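PDB 3DWC: metallocarboxypeptidase from Trypanosoma cruzi, which probably releases amino acids one at a time from the C-terminus of peptides, with broad specificity except for proline, as a metal-dependent carboxypeptidase of the M32 family. Local coordinates for residues D221-D226 / H267-A272; E298-F303 / A431-C436; R292-H297 / F417-T422; S435-E440 / L459-E464. All blocks are in the same frame, centred on the assembly; numbering follows the deposited sequence.

Contact 1 of 4, residues D221-D226 / H267-A272; sequences DVWKFD and HETGHA. With CO (cobalt (II) ion), chain Q; GLY (glycine), chain O.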
loop_
_atom_site.group_PDB
_atom_site.type_symbol
_atom_site.label_atom_id
_atom_site.label_comp_id
_atom_site.label_asym_id
_atom_site.label_seq_id
_atom_site.Cartn_x
_atom_site.Cartn_y
_atom_site.Cartn_z
ATOM N N ASP B 221 10.152 16.748 12.428
ATOM C CA ASP B 221 9.898 18.195 12.216
ATOM C C ASP B 221 11.152 19.086 12.326
ATOM O O ASP B 221 11.340 20.049 11.558
ATOM C CB ASP B 221 8.847 18.720 13.207
ATOM C CG ASP B 221 7.433 18.228 12.894
ATOM O OD1 ASP B 221 7.161 17.746 11.759
ATOM O OD2 ASP B 221 6.573 18.354 13.800
ATOM N N VAL B 222 12.025 18.766 13.285
ATOM C CA VAL B 222 13.309 19.450 13.425
ATOM C C VAL B 222 14.116 19.289 12.135
ATOM O O VAL B 222 14.745 20.225 11.698
ATOM C CB VAL B 222 14.102 18.941 14.673
ATOM C CG1 VAL B 222 15.541 19.453 14.693
ATOM C CG2 VAL B 222 13.333 19.287 15.981
ATOM N N TRP B 223 14.072 18.104 11.507
ATOM C CA TRP B 223 14.747 17.922 10.207
ATOM C C TRP B 223 13.948 18.424 8.979
ATOM O O TRP B 223 14.331 18.193 7.829
ATOM C CB TRP B 223 15.165 16.453 10.013
ATOM C CG TRP B 223 16.592 16.243 10.331
ATOM C CD1 TRP B 223 17.616 16.166 9.451
ATOM C CD2 TRP B 223 17.152 15.980 11.620
ATOM N NE1 TRP B 223 18.794 15.912 10.107
ATOM C CE2 TRP B 223 18.532 15.793 11.445
ATOM C CE3 TRP B 223 16.618 15.877 12.905
ATOM C CZ2 TRP B 223 19.372 15.565 12.485
ATOM C CZ3 TRP B 223 17.473 15.657 13.939
ATOM C CH2 TRP B 223 18.830 15.487 13.728
ATOM N N LYS B 224 12.818 19.062 9.246
ATOM C CA LYS B 224 11.915 19.608 8.234
ATOM C C LYS B 224 11.445 18.550 7.254
ATOM O O LYS B 224 11.216 18.816 6.094
ATOM C CB LYS B 224 12.544 20.837 7.590
ATOM C CG LYS B 224 13.119 21.744 8.659
ATOM C CD LYS B 224 13.503 23.065 8.157
ATOM C CE LYS B 224 14.315 23.834 9.229
ATOM N NZ LYS B 224 13.525 24.327 10.475
ATOM N N PHE B 225 11.257 17.322 7.749
ATOM C CA PHE B 225 10.523 16.305 6.986
ATOM C C PHE B 225 9.151 16.857 6.492
ATOM O O PHE B 225 8.325 17.445 7.225
ATOM C CB PHE B 225 10.391 15.014 7.803
ATOM C CG PHE B 225 9.831 13.832 7.036
ATOM C CD1 PHE B 225 10.661 12.913 6.434
ATOM C CD2 PHE B 225 8.479 13.587 7.011
ATOM C CE1 PHE B 225 10.133 11.832 5.781
ATOM C CE2 PHE B 225 7.959 12.536 6.344
ATOM C CZ PHE B 225 8.770 11.649 5.727
ATOM N N ASP B 226 8.926 16.713 5.199
ATOM C CA ASP B 226 7.634 17.086 4.652
ATOM C C ASP B 226 6.595 15.957 4.867
ATOM O O ASP B 226 6.621 14.948 4.180
ATOM C CB ASP B 226 7.791 17.386 3.169
ATOM C CG ASP B 226 6.497 17.882 2.525
ATOM O OD1 ASP B 226 5.478 18.107 3.232
ATOM O OD2 ASP B 226 6.539 18.029 1.294
ATOM N N HIS B 267 18.381 8.633 11.663
ATOM C CA HIS B 267 19.070 7.968 10.548
ATOM C C HIS B 267 18.190 7.877 9.275
ATOM O O HIS B 267 18.584 8.271 8.184
ATOM C CB HIS B 267 19.487 6.552 11.027
ATOM C CG HIS B 267 20.323 5.815 10.040
ATOM N ND1 HIS B 267 21.695 5.716 10.156
ATOM C CD2 HIS B 267 19.993 5.169 8.896
ATOM C CE1 HIS B 267 22.176 5.060 9.109
ATOM N NE2 HIS B 267 21.161 4.719 8.331
ATOM N N GLU B 268 16.978 7.343 9.414
ATOM C CA GLU B 268 16.103 7.185 8.271
ATOM C C GLU B 268 15.605 8.506 7.750
ATOM O O GLU B 268 15.436 8.665 6.572
ATOM C CB GLU B 268 14.926 6.294 8.630
ATOM C CG GLU B 268 15.319 4.931 9.084
ATOM C CD GLU B 268 16.172 4.156 8.087
ATOM O OE1 GLU B 268 15.989 4.330 6.863
ATOM O OE2 GLU B 268 17.019 3.324 8.539
ATOM N N THR B 269 15.394 9.463 8.629
ATOM C CA THR B 269 15.052 10.800 8.204
ATOM C C THR B 269 16.188 11.378 7.367
ATOM O O THR B 269 15.941 12.067 6.392
ATOM C CB THR B 269 14.657 11.680 9.400
ATOM O OG1 THR B 269 13.534 11.101 10.019
ATOM C CG2 THR B 269 14.287 13.165 8.992
ATOM N N GLY B 270 17.435 11.073 7.701
ATOM C CA GLY B 270 18.545 11.577 6.877
ATOM C C GLY B 270 18.491 11.027 5.447
ATOM O O GLY B 270 18.749 11.756 4.518
ATOM N N HIS B 271 18.212 9.724 5.298
ATOM C CA HIS B 271 17.924 9.098 3.988
ATOM C C HIS B 271 16.736 9.809 3.289
ATOM O O HIS B 271 16.831 10.213 2.117
ATOM C CB HIS B 271 17.575 7.605 4.140
ATOM C CG HIS B 271 18.736 6.692 4.414
ATOM N ND1 HIS B 271 19.823 6.574 3.579
ATOM C CD2 HIS B 271 18.922 5.765 5.382
ATOM C CE1 HIS B 271 20.670 5.680 4.068
ATOM N NE2 HIS B 271 20.138 5.166 5.154
ATOM N N ALA B 272 15.634 10.004 4.039
ATOM C CA ALA B 272 14.411 10.616 3.525
ATOM C C ALA B 272 14.628 11.983 2.933
ATOM O O ALA B 272 14.019 12.329 1.900
ATOM C CB ALA B 272 13.341 10.705 4.638
HETATM CO CO CO Q . 21.059 3.619 6.404
HETATM N N GLY O . 16.077 26.008 10.691
HETATM C CA GLY O . 15.237 27.156 10.251
HETATM C C GLY O . 15.522 27.697 8.862
HETATM O O GLY O . 14.706 27.534 7.935
HETATM O O HOH W 1 19.196 2.550 7.098
HETATM O O HOH W 2 21.972 2.244 7.124
HETATM O O HOH W 3 21.037 1.992 4.954
#
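Thr269 turns its methyl toward the turn after helix 209-222, where Trp223 and Phe225 both point at the metal-binding helix 259-276. The two side chains Trp223 and Thr269 run obliquely to each other, with Trp223 CB 3.6 Å from Thr269 CG2 and the indole reached only at its root. With CG2 anti to the backbone N (OG1 at chi1 -61°) the methyl is turned to Trp223, while OG1 bonds back to Val265 O in its own helix. One turn on, the Phe225 ring presents its edge to Ala272, whose CB sits near the ring plane, 3.6 Å from Phe225 CE1. Phe227 meets the same ring edge-to-face, and Ile249 of strand 246-251 also packs on Thr269 and Ala272. Lys224, at positive phi (57°), is the C-prime residue of a Schellman motif that ends helix 209-222, with Lys224 N bonded to Asp221 O at 2.9 Å and Phe225 N to the carbonyl one residue before Asp221. Lys224 starts off away from helix 259-276, and its NZ comes 3.1 Å from the N of the bound glycine. The side of helix 259-276 turned from this apolar patch carries the metal ligands: His267 NE2 and His271 NE2 each bind cobalt at 2.2 Å, and Glu268 OE2 accepts from a cobalt-bound water. Phe225 and Trp223 thus pack behind an HExxH zinc-peptidase-type motif, in which Glu268 is the predicted proton donor/acceptor.

Contact 2 of 4, residues E298-F303 / A431-C436; sequences EGQSLF and AQLMSC. With CO (cobalt (II) ion), chain Q.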
loop_
_atom_site.group_PDB
_atom_site.type_symbol
_atom_site.label_atom_id
_atom_site.label_comp_id
_atom_site.label_asym_id
_atom_site.label_seq_id
_atom_site.Cartn_x
_atom_site.Cartn_y
_atom_site.Cartn_z
ATOM N N GLU B 298 24.056 6.606 2.526
ATOM C CA GLU B 298 24.395 6.338 3.928
ATOM C C GLU B 298 25.205 7.505 4.489
ATOM O O GLU B 298 25.197 7.737 5.694
ATOM C CB GLU B 298 25.145 4.987 4.056
ATOM C CG GLU B 298 25.408 4.561 5.479
ATOM C CD GLU B 298 24.157 4.083 6.222
ATOM O OE1 GLU B 298 24.306 3.508 7.332
ATOM O OE2 GLU B 298 23.046 4.239 5.698
ATOM N N GLY B 299 25.832 8.298 3.610
ATOM C CA GLY B 299 26.430 9.557 4.017
ATOM C C GLY B 299 25.431 10.595 4.502
ATOM O O GLY B 299 25.715 11.395 5.416
ATOM N N GLN B 300 24.268 10.620 3.880
ATOM C CA GLN B 300 23.163 11.417 4.356
ATOM C C GLN B 300 22.512 10.887 5.637
ATOM O O GLN B 300 22.177 11.665 6.531
ATOM C CB GLN B 300 22.130 11.573 3.242
ATOM C CG GLN B 300 22.698 12.092 1.888
ATOM C CD GLN B 300 23.734 13.186 1.986
ATOM O OE1 GLN B 300 23.433 14.332 2.347
ATOM N NE2 GLN B 300 24.986 12.832 1.695
ATOM N N SER B 301 22.302 9.589 5.762
ATOM C CA SER B 301 21.723 9.087 7.003
ATOM C C SER B 301 22.659 9.361 8.184
ATOM O O SER B 301 22.238 9.720 9.312
ATOM C CB SER B 301 21.451 7.602 6.860
ATOM O OG SER B 301 22.628 6.967 6.438
ATOM N N LEU B 302 23.936 9.130 7.952
ATOM C CA LEU B 302 24.941 9.247 9.019
ATOM C C LEU B 302 25.354 10.671 9.310
ATOM O O LEU B 302 25.786 11.004 10.413
ATOM C CB LEU B 302 26.141 8.358 8.733
ATOM C CG LEU B 302 25.819 6.860 8.750
ATOM C CD1 LEU B 302 27.039 6.054 8.297
ATOM C CD2 LEU B 302 25.347 6.380 10.096
ATOM N N PHE B 303 25.207 11.534 8.349
ATOM C CA PHE B 303 25.319 12.957 8.629
ATOM C C PHE B 303 24.282 13.379 9.687
ATOM O O PHE B 303 24.607 14.043 10.689
ATOM C CB PHE B 303 25.128 13.712 7.327
ATOM C CG PHE B 303 25.436 15.168 7.431
ATOM C CD1 PHE B 303 26.674 15.645 7.109
ATOM C CD2 PHE B 303 24.460 16.052 7.853
ATOM C CE1 PHE B 303 26.953 17.014 7.188
ATOM C CE2 PHE B 303 24.697 17.435 7.893
ATOM C CZ PHE B 303 25.965 17.912 7.577
ATOM N N ALA B 431 31.401 12.593 7.304
ATOM C CA ALA B 431 32.432 13.334 8.022
ATOM C C ALA B 431 33.015 14.399 7.142
ATOM O O ALA B 431 33.205 15.482 7.594
ATOM C CB ALA B 431 33.559 12.362 8.501
ATOM N N GLN B 432 33.286 14.060 5.884
ATOM C CA GLN B 432 33.790 14.969 4.878
ATOM C C GLN B 432 32.813 16.143 4.612
ATOM O O GLN B 432 33.207 17.266 4.498
ATOM C CB GLN B 432 34.085 14.223 3.579
ATOM C CG GLN B 432 34.842 15.093 2.523
ATOM C CD GLN B 432 35.621 14.271 1.494
ATOM O OE1 GLN B 432 36.154 13.223 1.820
ATOM N NE2 GLN B 432 35.730 14.782 0.254
ATOM N N LEU B 433 31.549 15.833 4.437
ATOM C CA LEU B 433 30.519 16.854 4.233
ATOM C C LEU B 433 30.371 17.831 5.409
ATOM O O LEU B 433 30.265 19.039 5.209
ATOM C CB LEU B 433 29.168 16.128 4.003
ATOM C CG LEU B 433 28.218 16.499 2.862
ATOM C CD1 LEU B 433 26.760 16.213 3.323
ATOM C CD2 LEU B 433 28.342 17.936 2.212
ATOM N N MET B 434 30.332 17.298 6.607
ATOM C CA MET B 434 30.260 18.113 7.829
ATOM C C MET B 434 31.504 18.942 8.007
ATOM O O MET B 434 31.383 20.102 8.393
ATOM C CB MET B 434 30.003 17.266 9.099
ATOM C CG MET B 434 29.843 18.087 10.379
ATOM S SD MET B 434 28.571 19.399 10.287
ATOM C CE MET B 434 27.127 18.434 10.865
ATOM N N SER B 435 32.686 18.410 7.672
ATOM C CA SER B 435 33.895 19.238 7.726
ATOM C C SER B 435 33.776 20.465 6.871
ATOM O O SER B 435 34.137 21.504 7.293
ATOM C CB SER B 435 35.176 18.491 7.268
ATOM O OG SER B 435 35.454 17.507 8.224
ATOM N N CYS B 436 33.358 20.283 5.621
ATOM C CA CYS B 436 33.082 21.368 4.699
ATOM C C CYS B 436 32.030 22.355 5.205
ATOM O O CYS B 436 32.211 23.588 5.161
ATOM C CB CYS B 436 32.610 20.777 3.355
ATOM S SG CYS B 436 32.206 22.049 2.165
HETATM CO CO CO Q . 21.059 3.619 6.404
HETATM O O HOH W 2 21.972 2.244 7.124
HETATM O O HOH W 1 19.196 2.550 7.098
HETATM O O HOH W 3 21.037 1.992 4.954
#
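Leu433 is the first residue of helix 421-441 to meet Phe303, which reaches across to that helix between Leu433 and Met434 in this buried crossing. Leu433 CD1 lies 3.8 Å from Phe303 CD1, and the two side chains cross at about a right angle. The nearest CA atoms are those of Phe303 and Ala431, 7.1 Å apart. The same Leu433 methyl is 3.9 Å from Gln300 OE1, although the chief partners of that amide are polar: OE1 accepts from Trp467 NE1 and Gln462 NE2, and NE2 donates to Val296 O. A bend at chi2 (-40°) brings the amide of Gln300 nearer to Leu433 than its CB direction would suggest. The short axes of the segments approach to 9.8 Å at a crossing angle of -60°, and this packing joins helix 421-441 to the helix that supplies the third protein ligand of the metal site: Glu298 OE2 binds cobalt at 2.2 Å, completing with His267 and His271 the HExxH-plus-glutamate arrangement of the gluzincin type. Beside the metal, Ser301 OG donates to Glu298 O, which also accepts from Leu302 N on the same face of its carbonyl plane. Met434 follows on helix 421-441. Its backbone N lies at the edge of the Phe303 ring, near the ring plane, while the side chain bends at chi2 and chi3 to bring CE within 3.5 Å of Phe303 CZ. Met434 SD stands 4.9 Å from the ring centroid, 50° off the normal, an oblique Met-aromatic contact.

Contact 3 of 4, residues R292-H297 / F417-T422; sequences RSLGVH and FGYFPT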
loop_
_atom_site.group_PDB
_atom_site.type_symbol
_atom_site.label_atom_id
_atom_site.label_comp_id
_atom_site.label_asym_id
_atom_site.label_seq_id
_atom_site.Cartn_x
_atom_site.Cartn_y
_atom_site.Cartn_z
ATOM N N ARG B 292 23.001 9.008 -5.777
ATOM C CA ARG B 292 24.187 8.722 -6.563
ATOM C C ARG B 292 24.755 7.345 -6.226
ATOM O O ARG B 292 25.196 6.632 -7.106
ATOM C CB ARG B 292 25.228 9.845 -6.382
ATOM C CG ARG B 292 26.617 9.557 -6.933
ATOM C CD ARG B 292 26.655 9.636 -8.439
ATOM N NE ARG B 292 26.151 8.411 -9.042
ATOM C CZ ARG B 292 25.994 8.256 -10.358
ATOM N NH1 ARG B 292 26.336 9.228 -11.197
ATOM N NH2 ARG B 292 25.503 7.130 -10.824
ATOM N N SER B 293 24.743 6.971 -4.953
ATOM C CA SER B 293 25.278 5.676 -4.539
ATOM C C SER B 293 24.813 5.356 -3.133
ATOM O O SER B 293 24.254 6.231 -2.433
ATOM C CB SER B 293 26.821 5.663 -4.605
ATOM O OG SER B 293 27.384 6.287 -3.468
ATOM N N LEU B 294 25.075 4.120 -2.693
ATOM C CA LEU B 294 24.702 3.736 -1.344
ATOM C C LEU B 294 25.595 4.402 -0.341
ATOM O O LEU B 294 25.153 4.707 0.759
ATOM C CB LEU B 294 24.730 2.228 -1.124
ATOM C CG LEU B 294 23.422 1.459 -1.278
ATOM C CD1 LEU B 294 22.642 1.806 -2.576
ATOM C CD2 LEU B 294 23.719 -0.057 -1.261
ATOM N N GLY B 295 26.851 4.657 -0.713
ATOM C CA GLY B 295 27.757 5.402 0.145
ATOM C C GLY B 295 27.324 6.868 0.249
ATOM O O GLY B 295 27.352 7.470 1.330
ATOM N N VAL B 296 26.926 7.462 -0.860
ATOM C CA VAL B 296 26.360 8.802 -0.762
ATOM C C VAL B 296 25.058 8.803 0.048
ATOM O O VAL B 296 24.905 9.646 0.914
ATOM C CB VAL B 296 26.233 9.509 -2.144
ATOM C CG1 VAL B 296 25.559 10.889 -1.985
ATOM C CG2 VAL B 296 27.600 9.591 -2.796
ATOM N N HIS B 297 24.213 7.783 -0.097
ATOM C CA HIS B 297 22.950 7.714 0.661
ATOM C C HIS B 297 23.205 7.568 2.166
ATOM O O HIS B 297 22.672 8.341 2.989
ATOM C CB HIS B 297 22.089 6.563 0.142
ATOM C CG HIS B 297 20.652 6.917 -0.003
ATOM N ND1 HIS B 297 19.951 7.566 0.987
ATOM C CD2 HIS B 297 19.823 6.836 -1.066
ATOM C CE1 HIS B 297 18.716 7.785 0.573
ATOM N NE2 HIS B 297 18.613 7.354 -0.676
ATOM N N PHE B 417 26.814 -9.205 -2.156
ATOM C CA PHE B 417 28.250 -9.259 -2.014
ATOM C C PHE B 417 28.768 -7.976 -2.636
ATOM O O PHE B 417 28.313 -7.594 -3.728
ATOM C CB PHE B 417 28.797 -10.472 -2.776
ATOM C CG PHE B 417 29.840 -11.243 -2.025
ATOM C CD1 PHE B 417 29.495 -11.997 -0.927
ATOM C CD2 PHE B 417 31.162 -11.204 -2.408
ATOM C CE1 PHE B 417 30.455 -12.706 -0.224
ATOM C CE2 PHE B 417 32.116 -11.920 -1.711
ATOM C CZ PHE B 417 31.755 -12.669 -0.624
ATOM N N GLY B 418 29.705 -7.314 -1.958
ATOM C CA GLY B 418 30.141 -5.975 -2.353
ATOM C C GLY B 418 29.261 -4.845 -1.834
ATOM O O GLY B 418 29.467 -3.680 -2.180
ATOM N N TYR B 419 28.293 -5.196 -0.993
ATOM C CA TYR B 419 27.406 -4.235 -0.331
ATOM C C TYR B 419 28.036 -3.630 0.932
ATOM O O TYR B 419 28.116 -2.406 1.094
ATOM C CB TYR B 419 26.091 -4.952 0.019
ATOM C CG TYR B 419 25.009 -4.095 0.580
ATOM C CD1 TYR B 419 24.940 -3.841 1.932
ATOM C CD2 TYR B 419 24.020 -3.600 -0.218
ATOM C CE1 TYR B 419 23.925 -3.067 2.474
ATOM C CE2 TYR B 419 22.982 -2.820 0.311
ATOM C CZ TYR B 419 22.967 -2.553 1.653
ATOM O OH TYR B 419 21.963 -1.817 2.184
ATOM N N PHE B 420 28.505 -4.485 1.818
ATOM C CA PHE B 420 29.012 -4.049 3.116
ATOM C C PHE B 420 29.925 -2.798 3.102
ATOM O O PHE B 420 29.727 -1.888 3.898
ATOM C CB PHE B 420 29.747 -5.186 3.807
ATOM C CG PHE B 420 28.847 -6.195 4.507
ATOM C CD1 PHE B 420 27.954 -5.801 5.477
ATOM C CD2 PHE B 420 28.951 -7.538 4.222
ATOM C CE1 PHE B 420 27.156 -6.721 6.136
ATOM C CE2 PHE B 420 28.166 -8.490 4.897
ATOM C CZ PHE B 420 27.268 -8.070 5.849
ATOM N N PRO B 421 30.930 -2.740 2.218
ATOM C CA PRO B 421 31.848 -1.624 2.298
ATOM C C PRO B 421 31.196 -0.254 2.246
ATOM O O PRO B 421 31.745 0.724 2.771
ATOM C CB PRO B 421 32.743 -1.827 1.058
ATOM C CG PRO B 421 32.633 -3.207 0.723
ATOM C CD PRO B 421 31.302 -3.659 1.127
ATOM N N THR B 422 30.028 -0.173 1.613
ATOM C CA THR B 422 29.357 1.120 1.403
ATOM C C THR B 422 28.964 1.821 2.718
ATOM O O THR B 422 28.831 3.013 2.752
ATOM C CB THR B 422 28.116 0.968 0.489
ATOM O OG1 THR B 422 27.059 0.321 1.206
ATOM C CG2 THR B 422 28.491 0.201 -0.799
#
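This is a partly buried van der Waals contact between the N-terminal end of helix 294-309 and the turn and first residues of helix 421-441, near the centre of the chain. The backbones come close, the CA atoms of Gly295 and Thr422 being 4.7 Å apart, and Gly295 CA lies 3.7 Å from Thr422 O. Leu294 supplies the apolar part. Its CD2 reaches Tyr419 CE2 at 3.3 Å, the two side chains crossing at about a right angle, while its CB lies against the Thr422 hydroxyl. Both ends of the contact are held by short-range bonds. Ser293 is the N-cap of helix 294-309: its OG accepts from Val296 N in a nearly straight bond of 2.9 Å (N-H...O angle 172°), and Glu163 reaches the same OG as well as Gly295 N. The cap thus fixes the start of a helix whose next turn holds the cobalt ligand Glu298. On the other side, Thr422 OG1 stands between its backbone N and carbonyl carbon (chi1 73°), a rotation from which it bonds back to Tyr419 O at 2.9 Å, and Thr422 N donates to that same oxygen. Tyr419, with CG anti to its backbone N (chi1 -174°), carries its ring to the Leu294 CD2 methyl, which meets it obliquely; the nearest atom of its side chain to the cobalt, the hydroxyl, is about 7 Å from the ion. Tyr162 of helix 154-162 touches both Leu294 and Thr422.

Contact 4 of 4, residues S435-E440 / L459-E464; sequences SCVRRE and LAKQNE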
loop_
_atom_site.group_PDB
_atom_site.type_symbol
_atom_site.label_atom_id
_atom_site.label_comp_id
_atom_site.label_asym_id
_atom_site.label_seq_id
_atom_site.Cartn_x
_atom_site.Cartn_y
_atom_site.Cartn_z
ATOM N N SER B 435 32.686 18.410 7.672
ATOM C CA SER B 435 33.895 19.238 7.726
ATOM C C SER B 435 33.776 20.465 6.871
ATOM O O SER B 435 34.137 21.504 7.293
ATOM C CB SER B 435 35.176 18.491 7.268
ATOM O OG SER B 435 35.454 17.507 8.224
ATOM N N CYS B 436 33.358 20.283 5.621
ATOM C CA CYS B 436 33.082 21.368 4.699
ATOM C C CYS B 436 32.030 22.355 5.205
ATOM O O CYS B 436 32.211 23.588 5.161
ATOM C CB CYS B 436 32.610 20.777 3.355
ATOM S SG CYS B 436 32.206 22.049 2.165
ATOM N N VAL B 437 30.901 21.828 5.643
ATOM C CA VAL B 437 29.848 22.671 6.190
ATOM C C VAL B 437 30.381 23.534 7.342
ATOM O O VAL B 437 30.056 24.705 7.405
ATOM C CB VAL B 437 28.585 21.852 6.564
ATOM C CG1 VAL B 437 27.640 22.679 7.411
ATOM C CG2 VAL B 437 27.845 21.379 5.286
ATOM N N ARG B 438 31.221 22.990 8.220
ATOM C CA ARG B 438 31.707 23.746 9.391
ATOM C C ARG B 438 32.749 24.797 8.952
ATOM O O ARG B 438 32.795 25.915 9.465
ATOM C CB ARG B 438 32.318 22.807 10.448
ATOM C CG ARG B 438 31.297 22.115 11.347
ATOM C CD ARG B 438 31.915 20.919 12.119
ATOM N NE ARG B 438 30.911 20.347 13.020
ATOM C CZ ARG B 438 30.457 20.963 14.104
ATOM N NH1 ARG B 438 29.527 20.392 14.824
ATOM N NH2 ARG B 438 30.935 22.140 14.462
ATOM N N ARG B 439 33.540 24.427 7.952
ATOM C CA ARG B 439 34.448 25.343 7.285
ATOM C C ARG B 439 33.712 26.518 6.674
ATOM O O ARG B 439 34.109 27.670 6.792
ATOM C CB ARG B 439 35.140 24.597 6.137
ATOM C CG ARG B 439 36.605 24.570 6.209
ATOM C CD ARG B 439 37.199 24.507 4.835
ATOM N NE ARG B 439 36.884 23.246 4.181
ATOM C CZ ARG B 439 36.192 23.104 3.052
ATOM N NH1 ARG B 439 35.694 24.158 2.388
ATOM N NH2 ARG B 439 36.019 21.876 2.571
ATOM N N GLU B 440 32.634 26.215 5.965
ATOM C CA GLU B 440 31.888 27.288 5.284
ATOM C C GLU B 440 31.035 28.166 6.190
ATOM O O GLU B 440 31.011 29.389 6.075
ATOM C CB GLU B 440 30.998 26.669 4.222
ATOM C CG GLU B 440 31.797 26.149 3.057
ATOM C CD GLU B 440 30.934 25.549 1.961
ATOM O OE1 GLU B 440 29.684 25.668 1.992
ATOM O OE2 GLU B 440 31.525 24.960 1.049
ATOM N N LEU B 459 20.830 22.020 6.521
ATOM C CA LEU B 459 20.088 21.236 5.546
ATOM C C LEU B 459 20.210 21.894 4.176
ATOM O O LEU B 459 20.321 21.193 3.186
ATOM C CB LEU B 459 18.599 21.053 5.941
ATOM C CG LEU B 459 18.321 20.420 7.313
ATOM C CD1 LEU B 459 16.856 20.526 7.686
ATOM C CD2 LEU B 459 18.837 18.955 7.316
ATOM N N ALA B 460 20.245 23.231 4.120
ATOM C CA ALA B 460 20.390 23.921 2.856
ATOM C C ALA B 460 21.711 23.628 2.157
ATOM O O ALA B 460 21.756 23.458 0.939
ATOM C CB ALA B 460 20.213 25.425 3.018
ATOM N N LYS B 461 22.784 23.560 2.923
ATOM C CA LYS B 461 24.107 23.172 2.364
ATOM C C LYS B 461 24.090 21.746 1.818
ATOM O O LYS B 461 24.683 21.472 0.783
ATOM C CB LYS B 461 25.198 23.231 3.428
ATOM C CG LYS B 461 25.661 24.578 3.821
ATOM C CD LYS B 461 26.556 25.222 2.736
ATOM C CE LYS B 461 26.860 26.699 3.070
ATOM N NZ LYS B 461 27.786 27.311 2.071
ATOM N N GLN B 462 23.442 20.844 2.533
ATOM C CA GLN B 462 23.277 19.436 2.052
ATOM C C GLN B 462 22.493 19.369 0.724
ATOM O O GLN B 462 22.792 18.574 -0.171
ATOM C CB GLN B 462 22.530 18.596 3.061
ATOM C CG GLN B 462 23.341 18.147 4.269
ATOM C CD GLN B 462 22.579 17.232 5.152
ATOM O OE1 GLN B 462 21.862 17.692 6.081
ATOM N NE2 GLN B 462 22.753 15.888 4.938
ATOM N N ASN B 463 21.499 20.238 0.618
ATOM C CA ASN B 463 20.621 20.250 -0.518
ATOM C C ASN B 463 21.390 20.758 -1.701
ATOM O O ASN B 463 21.329 20.160 -2.779
ATOM C CB ASN B 463 19.389 21.089 -0.206
ATOM C CG ASN B 463 18.299 21.035 -1.316
ATOM O OD1 ASN B 463 18.016 19.996 -1.898
ATOM N ND2 ASN B 463 17.680 22.179 -1.568
ATOM N N GLU B 464 22.122 21.848 -1.503
ATOM C CA GLU B 464 22.927 22.439 -2.541
ATOM C C GLU B 464 24.034 21.496 -2.982
ATOM O O GLU B 464 24.279 21.343 -4.168
ATOM C CB GLU B 464 23.530 23.822 -2.113
ATOM C CG GLU B 464 25.007 24.066 -2.656
ATOM C CD GLU B 464 25.750 25.196 -1.935
ATOM O OE1 GLU B 464 25.149 26.309 -1.850
ATOM O OE2 GLU B 464 26.943 24.998 -1.488
#
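Val437 and Lys461 form the close-packed part of this crossing, Val437 CG2 lying 3.7 Å from Lys461 CB as the two side chains slide past each other in opposite directions. Their CA atoms, 6.9 Å apart, are the nearest across the segments. From this apolar base the lysine bends at chi2 (-74°), then runs out fully extended to the more open side, where it meets Glu440. Lys461 NZ donates to Glu440 OE1 in a salt bridge modelled at an unusually short 2.5 Å, arriving on the anti side of the carboxylate and 30° out of its plane. The other oxygen, Glu440 OE2, is bridged to Lys465, so each carboxylate oxygen has its own lysine. Exposed Glu464 approaches this rim without pairing: its OE2 is 4.5 Å from Glu440 OE1, a like-charge proximity that Lys461 and Lys465 probably offset. The segments 435-440 and 459-464 cross at 119°, their axes no nearer than 10.7 Å. Around them, Val446 of helix 443-451 packs on Val437, Leu441 touches Lys461, and Gln462 turns inward to Leu433 and Gln300, so that helix 456-467 packs against both helix 421-441 and helix 294-309.

Overall arrangement
Contacts 1 and 2 meet at the cobalt: His267 and His271 of contact 1 and Glu298 of contact 2 bind it together with three waters, and their centres lie 14 Å apart. Contact 3 uses the same two helices as contact 2, 294-309 and 421-441, with its segment 292-297 directly before 298-303 of contact 2, and His297 there packs against His271. Contact 4 lies away from the metal, yet its centre is only 9 Å from that of contact 2, with Gln300 and Gln462 probably hydrogen-bonded between them. Leu459 of contact 4 also touches Trp223 and Lys224 of contact 1, near the bound glycine, and the Lys461 side chain is about 8 Å from a bound alanine.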